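Local coordinates for protein ribulose-1,5-bisphosphate carboxylase/oxygenase large subunit (PDB 3QFW) that belongs to the Rubisco-like proteins and probably acts as a magnesium-dependent enzyme on a Rubisco-type barrel, its own reaction not being established, at residues L26-E31 with Y65-G70; A178-A183 with T199-N204; R214-I219 with G225-A230. All coordinates share one frame; numbering follows the deposited sequence.

Contact 1. Residues L26-E31 with Y65-G70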
loop_
_atom_site.group_PDB
_atom_site.type_symbol
_atom_site.label_atom_id
_atom_site.label_comp_id
_atom_site.label_asym_id
_atom_site.label_seq_id
_atom_site.Cartn_x
_atom_site.Cartn_y
_atom_site.Cartn_z
ATOM N N LEU B 26 -10.371 -4.381 23.355
ATOM C CA LEU B 26 -11.534 -3.526 23.180
ATOM C C LEU B 26 -11.169 -2.308 22.341
ATOM O O LEU B 26 -11.904 -1.916 21.433
ATOM C CB LEU B 26 -12.068 -3.058 24.538
ATOM C CG LEU B 26 -13.514 -2.568 24.526
ATOM C CD1 LEU B 26 -14.462 -3.732 24.318
ATOM C CD2 LEU B 26 -13.844 -1.836 25.820
ATOM N N ALA B 27 -10.026 -1.710 22.660
ATOM C CA ALA B 27 -9.548 -0.545 21.930
ATOM C C ALA B 27 -9.369 -0.866 20.445
ATOM O O ALA B 27 -9.650 -0.030 19.574
ATOM C CB ALA B 27 -8.241 -0.037 22.541
ATOM N N LEU B 28 -8.889 -2.078 20.172
ATOM C CA LEU B 28 -8.760 -2.570 18.807
ATOM C C LEU B 28 -10.126 -2.654 18.124
ATOM O O LEU B 28 -10.282 -2.225 16.976
ATOM C CB LEU B 28 -8.072 -3.934 18.797
ATOM C CG LEU B 28 -8.242 -4.772 17.525
ATOM C CD1 LEU B 28 -7.679 -4.047 16.312
ATOM C CD2 LEU B 28 -7.594 -6.139 17.687
ATOM N N ALA B 29 -11.112 -3.202 18.828
ATOM C CA ALA B 29 -12.461 -3.297 18.274
ATOM C C ALA B 29 -12.980 -1.926 17.851
ATOM O O ALA B 29 -13.575 -1.782 16.777
ATOM C CB ALA B 29 -13.415 -3.951 19.271
ATOM N N ILE B 30 -12.740 -0.927 18.701
ATOM C CA ILE B 30 -13.106 0.461 18.418
ATOM C C ILE B 30 -12.335 1.044 17.232
ATOM O O ILE B 30 -12.933 1.591 16.305
ATOM C CB ILE B 30 -12.868 1.379 19.650
ATOM C CG1 ILE B 30 -13.650 0.879 20.866
ATOM C CG2 ILE B 30 -13.271 2.798 19.335
ATOM C CD1 ILE B 30 -15.137 0.883 20.671
ATOM N N GLU B 31 -11.008 0.938 17.280
ATOM C CA GLU B 31 -10.139 1.488 16.233
ATOM C C GLU B 31 -10.548 1.064 14.822
ATOM O O GLU B 31 -10.468 1.859 13.880
ATOM C CB GLU B 31 -8.679 1.087 16.470
ATOM C CG GLU B 31 -8.036 1.710 17.695
ATOM C CD GLU B 31 -7.339 3.028 17.399
ATOM O OE1 GLU B 31 -7.665 3.680 16.383
ATOM O OE2 GLU B 31 -6.450 3.409 18.188
ATOM N N TYR B 65 -1.120 -12.616 22.115
ATOM C CA TYR B 65 -2.507 -13.050 22.085
ATOM C C TYR B 65 -3.073 -13.056 20.679
ATOM O O TYR B 65 -2.651 -12.283 19.823
ATOM C CB TYR B 65 -3.369 -12.140 22.962
ATOM C CG TYR B 65 -2.999 -12.199 24.418
ATOM C CD1 TYR B 65 -2.017 -11.366 24.937
ATOM C CD2 TYR B 65 -3.618 -13.102 25.273
ATOM C CE1 TYR B 65 -1.667 -11.422 26.273
ATOM C CE2 TYR B 65 -3.277 -13.168 26.610
ATOM C CZ TYR B 65 -2.301 -12.325 27.106
ATOM O OH TYR B 65 -1.960 -12.389 28.438
ATOM N N ALA B 66 -4.033 -13.942 20.456
ATOM C CA ALA B 66 -4.848 -13.897 19.260
ATOM C C ALA B 66 -6.196 -13.316 19.651
ATOM O O ALA B 66 -6.808 -13.740 20.633
ATOM C CB ALA B 66 -5.014 -15.285 18.666
ATOM N N VAL B 67 -6.650 -12.334 18.889
ATOM C CA VAL B 67 -7.907 -11.672 19.192
ATOM C C VAL B 67 -8.820 -11.701 17.981
ATOM O O VAL B 67 -8.466 -11.215 16.910
ATOM C CB VAL B 67 -7.677 -10.224 19.671
ATOM C CG1 VAL B 67 -9.008 -9.502 19.898
ATOM C CG2 VAL B 67 -6.824 -10.226 20.939
ATOM N N ARG B 68 -9.986 -12.311 18.161
ATOM C CA ARG B 68 -11.004 -12.365 17.122
ATOM C C ARG B 68 -11.973 -11.206 17.288
ATOM O O ARG B 68 -12.591 -11.041 18.347
ATOM C CB ARG B 68 -11.752 -13.698 17.171
ATOM C CG ARG B 68 -10.967 -14.854 16.575
ATOM C CD ARG B 68 -11.634 -16.208 16.845
ATOM N NE ARG B 68 -12.939 -16.343 16.203
ATOM C CZ ARG B 68 -13.136 -16.848 14.986
ATOM N NH1 ARG B 68 -12.105 -17.244 14.256
ATOM N NH2 ARG B 68 -14.363 -16.937 14.491
ATOM N N ILE B 69 -12.099 -10.403 16.240
ATOM C CA ILE B 69 -13.003 -9.263 16.258
ATOM C C ILE B 69 -14.072 -9.428 15.204
ATOM O O ILE B 69 -13.775 -9.703 14.042
ATOM C CB ILE B 69 -12.258 -7.947 15.982
ATOM C CG1 ILE B 69 -11.160 -7.735 17.024
ATOM C CG2 ILE B 69 -13.235 -6.759 15.983
ATOM C CD1 ILE B 69 -11.693 -7.575 18.426
ATOM N N GLY B 70 -15.322 -9.265 15.617
ATOM C CA GLY B 70 -16.443 -9.318 14.703
ATOM C C GLY B 70 -16.722 -7.917 14.211
ATOM O O GLY B 70 -17.092 -7.040 14.996
#
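No ring, amide or other flat group enters where L28 and A29 meet V67 and I69; there are no faces or edges to match, and the touching surfaces are aliphatic branches. L28 reaches from helix 18-31 to the strand, its CG anti to the backbone N (chi1 162°), which swings the branch over the strand. Its CD2 methyl lies 4.0 Å from I69 CG1. The same L28 CD2 comes within 4.3 Å of V67 CG1, so one methyl spans two inward-facing residues of the strand. Beside it, I69 extends its CD1 to the methyl of A29, at 4.1 Å from A29 CB. The axes of the two short segments approach to 9.2 Å at 38°; the CA atoms of A29 and I69 are the nearest pair, consistent with the small side chain of A29. Y12 and I14 of strand 8-15 also touch L28, V54 of strand 53-59 touches A29 and I69, and A25 of the helix touches V67. The helix thereby covers one side of the antiparallel sheet in the N-terminal domain, as in Rubisco large chains. With no hydrogen bond or charge across it, the buried contact depends on shape and on the exclusion of water.

Contact 2. Residues A178-A183 with T199-N204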
loop_
_atom_site.group_PDB
_atom_site.type_symbol
_atom_site.label_atom_id
_atom_site.label_comp_id
_atom_site.label_asym_id
_atom_site.label_seq_id
_atom_site.Cartn_x
_atom_site.Cartn_y
_atom_site.Cartn_z
ATOM N N ALA B 178 6.035 -0.642 -23.804
ATOM C CA ALA B 178 5.582 -1.057 -25.134
ATOM C C ALA B 178 6.677 -1.805 -25.894
ATOM O O ALA B 178 6.468 -2.924 -26.365
ATOM C CB ALA B 178 5.083 0.137 -25.931
ATOM N N GLU B 179 7.850 -1.188 -25.992
ATOM C CA GLU B 179 8.990 -1.797 -26.663
ATOM C C GLU B 179 9.406 -3.134 -26.044
ATOM O O GLU B 179 9.708 -4.088 -26.761
ATOM C CB GLU B 179 10.184 -0.837 -26.674
ATOM C CG GLU B 179 10.066 0.299 -27.682
ATOM C CD GLU B 179 9.252 1.477 -27.172
ATOM O OE1 GLU B 179 8.593 1.353 -26.115
ATOM O OE2 GLU B 179 9.280 2.540 -27.830
ATOM N N ARG B 180 9.425 -3.203 -24.715
ATOM C CA ARG B 180 9.822 -4.436 -24.019
ATOM C C ARG B 180 8.844 -5.590 -24.253
ATOM O O ARG B 180 9.252 -6.733 -24.522
ATOM C CB ARG B 180 9.971 -4.180 -22.516
ATOM C CG ARG B 180 10.231 -5.425 -21.692
ATOM C CD ARG B 180 10.534 -5.095 -20.234
ATOM N NE ARG B 180 9.343 -4.829 -19.426
ATOM C CZ ARG B 180 8.944 -3.618 -19.053
ATOM N NH1 ARG B 180 9.628 -2.545 -19.436
ATOM N NH2 ARG B 180 7.856 -3.470 -18.304
ATOM N N ALA B 181 7.554 -5.300 -24.132
ATOM C CA ALA B 181 6.537 -6.331 -24.308
ATOM C C ALA B 181 6.623 -6.910 -25.715
ATOM O O ALA B 181 6.479 -8.118 -25.915
ATOM C CB ALA B 181 5.152 -5.765 -24.040
ATOM N N ALA B 182 6.872 -6.048 -26.694
ATOM C CA ALA B 182 6.964 -6.496 -28.079
ATOM C C ALA B 182 8.176 -7.399 -28.273
ATOM O O ALA B 182 8.044 -8.555 -28.673
ATOM C CB ALA B 182 7.017 -5.313 -29.027
ATOM N N ALA B 183 9.353 -6.866 -27.970
ATOM C CA ALA B 183 10.604 -7.603 -28.124
ATOM C C ALA B 183 10.587 -8.939 -27.384
ATOM O O ALA B 183 11.038 -9.956 -27.917
ATOM C CB ALA B 183 11.787 -6.744 -27.660
ATOM N N THR B 199 5.254 -21.731 -23.335
ATOM C CA THR B 199 5.793 -20.821 -22.334
ATOM C C THR B 199 5.029 -19.501 -22.321
ATOM O O THR B 199 4.759 -18.924 -23.379
ATOM C CB THR B 199 7.276 -20.499 -22.607
ATOM O OG1 THR B 199 8.086 -21.650 -22.353
ATOM C CG2 THR B 199 7.745 -19.345 -21.707
ATOM N N LEU B 200 4.690 -19.020 -21.125
ATOM C CA LEU B 200 3.987 -17.739 -20.966
ATOM C C LEU B 200 4.925 -16.594 -20.584
ATOM O O LEU B 200 5.930 -16.799 -19.900
ATOM C CB LEU B 200 2.902 -17.853 -19.892
ATOM C CG LEU B 200 1.724 -18.800 -20.111
ATOM C CD1 LEU B 200 1.064 -19.103 -18.780
ATOM C CD2 LEU B 200 0.716 -18.200 -21.079
ATOM N N TYR B 201 4.583 -15.384 -21.016
ATOM C CA TYR B 201 5.301 -14.179 -20.587
ATOM C C TYR B 201 4.406 -13.225 -19.795
ATOM O O TYR B 201 3.310 -12.869 -20.237
ATOM C CB TYR B 201 5.921 -13.470 -21.790
ATOM C CG TYR B 201 6.539 -12.123 -21.486
ATOM C CD1 TYR B 201 7.441 -11.962 -20.437
ATOM C CD2 TYR B 201 6.243 -11.012 -22.269
ATOM C CE1 TYR B 201 8.009 -10.708 -20.164
ATOM C CE2 TYR B 201 6.813 -9.779 -22.008
ATOM C CZ TYR B 201 7.695 -9.631 -20.963
ATOM O OH TYR B 201 8.260 -8.385 -20.717
ATOM N N ALA B 202 4.884 -12.811 -18.625
ATOM C CA ALA B 202 4.135 -11.911 -17.752
ATOM C C ALA B 202 4.878 -10.578 -17.551
ATOM O O ALA B 202 5.720 -10.458 -16.669
ATOM C CB ALA B 202 3.874 -12.584 -16.411
ATOM N N PRO B 203 4.604 -9.590 -18.409
ATOM C CA PRO B 203 5.205 -8.258 -18.241
ATOM C C PRO B 203 4.600 -7.498 -17.058
ATOM O O PRO B 203 3.431 -7.700 -16.716
ATOM C CB PRO B 203 4.865 -7.550 -19.555
ATOM C CG PRO B 203 3.670 -8.281 -20.071
ATOM C CD PRO B 203 3.861 -9.706 -19.672
ATOM N N ASN B 204 5.395 -6.636 -16.431
ATOM C CA ASN B 204 4.927 -5.917 -15.255
ATOM C C ASN B 204 4.203 -4.637 -15.630
ATOM O O ASN B 204 4.813 -3.715 -16.176
ATOM C CB ASN B 204 6.083 -5.605 -14.299
ATOM C CG ASN B 204 5.610 -4.920 -13.028
ATOM O OD1 ASN B 204 4.810 -5.478 -12.278
ATOM N ND2 ASN B 204 6.094 -3.696 -12.787
#
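R180 leans across Y201 from helix 177-195 toward the C-terminal end of strand 200-202. From CB its chain sets out anti to the backbone N (chi1 174°), which brings R180 CG to 3.7 Å from Y201 OH. R180 CD and NE pass the Y201 OH, NE at 3.9 Å, the guanidinium lying obliquely to the oxygen. A bend at chi3 (80°) then turns the head toward the loop after the strand. At the tip the guanidinium turns its NH2 edge to the N204 carbonyl, R180 NH2 lying 3.7 Å from N204 O and in the guanidinium plane, a distance too long for a hydrogen bond. The polar grip comes from elsewhere: NE forms a salt bridge with D165 OD2 and NH2 a hydrogen bond with A170 O. Y201 OH is hydrogen-bonded to D165 OD1 and N204 N to D165 OD2, so one carboxylate ties all three residues together. The phenol ring stands almost perpendicular to the guanidinium, at 87°, and takes A181 CA at its edge, 4.2 Å from Y201 CE2, while P203 CD rests over the rim of one face. Were R180 replaced by alanine, D165 would probably lose its salt-bridge mate and A170 O its donor, with a gap beside the Y201 hydroxyl. Strand 162-165, helix 177-195 and strand 200-202 form a beta-alpha-beta unit of the TIM barrel in the Rubisco family, and this contact packs its helix against its second strand.

Contact 3. Residues R214-I219 with G225-A230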
loop_
_atom_site.group_PDB
_atom_site.type_symbol
_atom_site.label_atom_id
_atom_site.label_comp_id
_atom_site.label_asym_id
_atom_site.label_seq_id
_atom_site.Cartn_x
_atom_site.Cartn_y
_atom_site.Cartn_z
ATOM N N ARG B 214 -3.594 0.996 -20.298
ATOM C CA ARG B 214 -2.846 1.212 -21.533
ATOM C C ARG B 214 -1.864 0.074 -21.750
ATOM O O ARG B 214 -1.744 -0.466 -22.852
ATOM C CB ARG B 214 -2.081 2.538 -21.478
ATOM C CG ARG B 214 -1.219 2.829 -22.709
ATOM C CD ARG B 214 -0.507 4.180 -22.569
ATOM N NE ARG B 214 -1.435 5.237 -22.170
ATOM C CZ ARG B 214 -1.750 6.288 -22.923
ATOM N NH1 ARG B 214 -1.199 6.440 -24.121
ATOM N NH2 ARG B 214 -2.610 7.192 -22.473
ATOM N N GLN B 215 -1.156 -0.286 -20.688
ATOM C CA GLN B 215 -0.181 -1.364 -20.760
ATOM C C GLN B 215 -0.847 -2.721 -20.991
ATOM O O GLN B 215 -0.288 -3.586 -21.671
ATOM C CB GLN B 215 0.716 -1.363 -19.522
ATOM C CG GLN B 215 1.740 -0.229 -19.564
ATOM C CD GLN B 215 2.307 0.131 -18.208
ATOM O OE1 GLN B 215 2.420 -0.709 -17.315
ATOM N NE2 GLN B 215 2.665 1.403 -18.047
ATOM N N LEU B 216 -2.042 -2.893 -20.437
ATOM C CA LEU B 216 -2.828 -4.099 -20.690
ATOM C C LEU B 216 -3.231 -4.129 -22.158
ATOM O O LEU B 216 -3.284 -5.194 -22.778
ATOM C CB LEU B 216 -4.078 -4.122 -19.809
ATOM C CG LEU B 216 -4.965 -5.359 -19.994
ATOM C CD1 LEU B 216 -4.197 -6.596 -19.597
ATOM C CD2 LEU B 216 -6.242 -5.231 -19.189
ATOM N N GLY B 217 -3.519 -2.953 -22.708
ATOM C CA GLY B 217 -3.813 -2.828 -24.125
ATOM C C GLY B 217 -2.701 -3.387 -24.993
ATOM O O GLY B 217 -2.957 -4.128 -25.945
ATOM N N VAL B 218 -1.462 -3.030 -24.668
ATOM C CA VAL B 218 -0.302 -3.531 -25.394
ATOM C C VAL B 218 -0.196 -5.053 -25.268
ATOM O O VAL B 218 0.020 -5.754 -26.255
ATOM C CB VAL B 218 1.006 -2.879 -24.895
ATOM C CG1 VAL B 218 2.223 -3.534 -25.552
ATOM C CG2 VAL B 218 0.986 -1.366 -25.144
ATOM N N ILE B 219 -0.358 -5.555 -24.047
ATOM C CA ILE B 219 -0.294 -6.988 -23.794
ATOM C C ILE B 219 -1.246 -7.740 -24.716
ATOM O O ILE B 219 -0.853 -8.673 -25.405
ATOM C CB ILE B 219 -0.646 -7.309 -22.328
ATOM C CG1 ILE B 219 0.445 -6.764 -21.416
ATOM C CG2 ILE B 219 -0.813 -8.815 -22.127
ATOM C CD1 ILE B 219 1.807 -6.939 -22.011
ATOM N N GLY B 225 0.245 -13.715 -23.038
ATOM C CA GLY B 225 -0.724 -14.501 -22.294
ATOM C C GLY B 225 -0.731 -14.352 -20.783
ATOM O O GLY B 225 -1.540 -14.985 -20.103
ATOM N N ALA B 226 0.161 -13.529 -20.245
ATOM C CA ALA B 226 0.168 -13.309 -18.805
ATOM C C ALA B 226 0.525 -11.872 -18.472
ATOM O O ALA B 226 0.912 -11.106 -19.349
ATOM C CB ALA B 226 1.123 -14.269 -18.118
ATOM N N VAL B 227 0.394 -11.524 -17.197
ATOM C CA VAL B 227 0.685 -10.177 -16.722
ATOM C C VAL B 227 1.090 -10.212 -15.254
ATOM O O VAL B 227 0.551 -11.007 -14.470
ATOM C CB VAL B 227 -0.541 -9.261 -16.852
ATOM C CG1 VAL B 227 -0.893 -9.030 -18.311
ATOM C CG2 VAL B 227 -1.726 -9.834 -16.089
ATOM N N LEU B 228 2.028 -9.345 -14.886
ATOM C CA LEU B 228 2.538 -9.278 -13.526
ATOM C C LEU B 228 2.069 -7.969 -12.904
ATOM O O LEU B 228 2.113 -6.922 -13.549
ATOM C CB LEU B 228 4.067 -9.320 -13.530
ATOM C CG LEU B 228 4.750 -9.361 -12.164
ATOM C CD1 LEU B 228 4.414 -10.680 -11.462
ATOM C CD2 LEU B 228 6.259 -9.203 -12.323
ATOM N N VAL B 229 1.599 -8.025 -11.662
ATOM C CA VAL B 229 1.139 -6.808 -10.985
ATOM C C VAL B 229 1.476 -6.907 -9.513
ATOM O O VAL B 229 1.305 -7.963 -8.912
ATOM C CB VAL B 229 -0.385 -6.638 -11.094
ATOM C CG1 VAL B 229 -0.805 -5.224 -10.657
ATOM C CG2 VAL B 229 -0.867 -6.926 -12.514
ATOM N N ALA B 230 1.939 -5.805 -8.930
ATOM C CA ALA B 230 2.135 -5.731 -7.483
ATOM C C ALA B 230 0.956 -4.997 -6.855
ATOM O O ALA B 230 0.911 -3.762 -6.886
ATOM C CB ALA B 230 3.433 -5.020 -7.171
#
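Segment 214-219 of helix 209-222 and strand 226-229 run nearly antiparallel, at 156°, with their short axes 9.9 Å apart; the nearest CA atoms are those of I219 and G225. Against the strand I219 makes the closest side-chain contact: its CG2 methyl lies 3.8 Å from V227 CG1, and its CG1 is 4.1 Å from the same methyl. The branches of I219 and V227 meet at a slant. With chi1 at -66°, V227 sends CG1 anti to its own carbonyl carbon and toward the helix. One turn earlier in the helix, L216 brings CD1 to V227 CG1 at 4.3 Å, so this single methyl is shared by two helix residues. The layout is that of a TIM-barrel alpha-beta step, in which a helix on the outside of the barrel is followed by the strand it covers. Strand 226-229 is bonded through its backbone to strand 250-253 on one side and, through L228, to I205 on the other. L249 touches both L216 and V227, continuing the apolar cover, and F177 of the preceding helix reaches I219. I219 CG2 also lies 4.0 Å from A226 O, a van der Waals contact with the strand backbone.

Along the chain the contacts follow in series, with contact 1 complete before contact 2 and contact 2 before contact 3. Contact 1 belongs to the antiparallel sheet of the N-terminal domain, on the opposite side of the chain's centre from the other two, its centre about 45 Å from that of contact 2 and about 39 Å from that of contact 3. Contacts 2 and 3 are neighbours, their centres about 8 Å apart, both in the catalytic barrel. Strand 200-202 is followed directly by helix 209-222, and a probable hydrogen bond from L228 N to P203 O (2.8 Å) joins the two contacts. They thus represent neighbouring beta-alpha units round one barrel, packed separately from the distant N-terminal sheet.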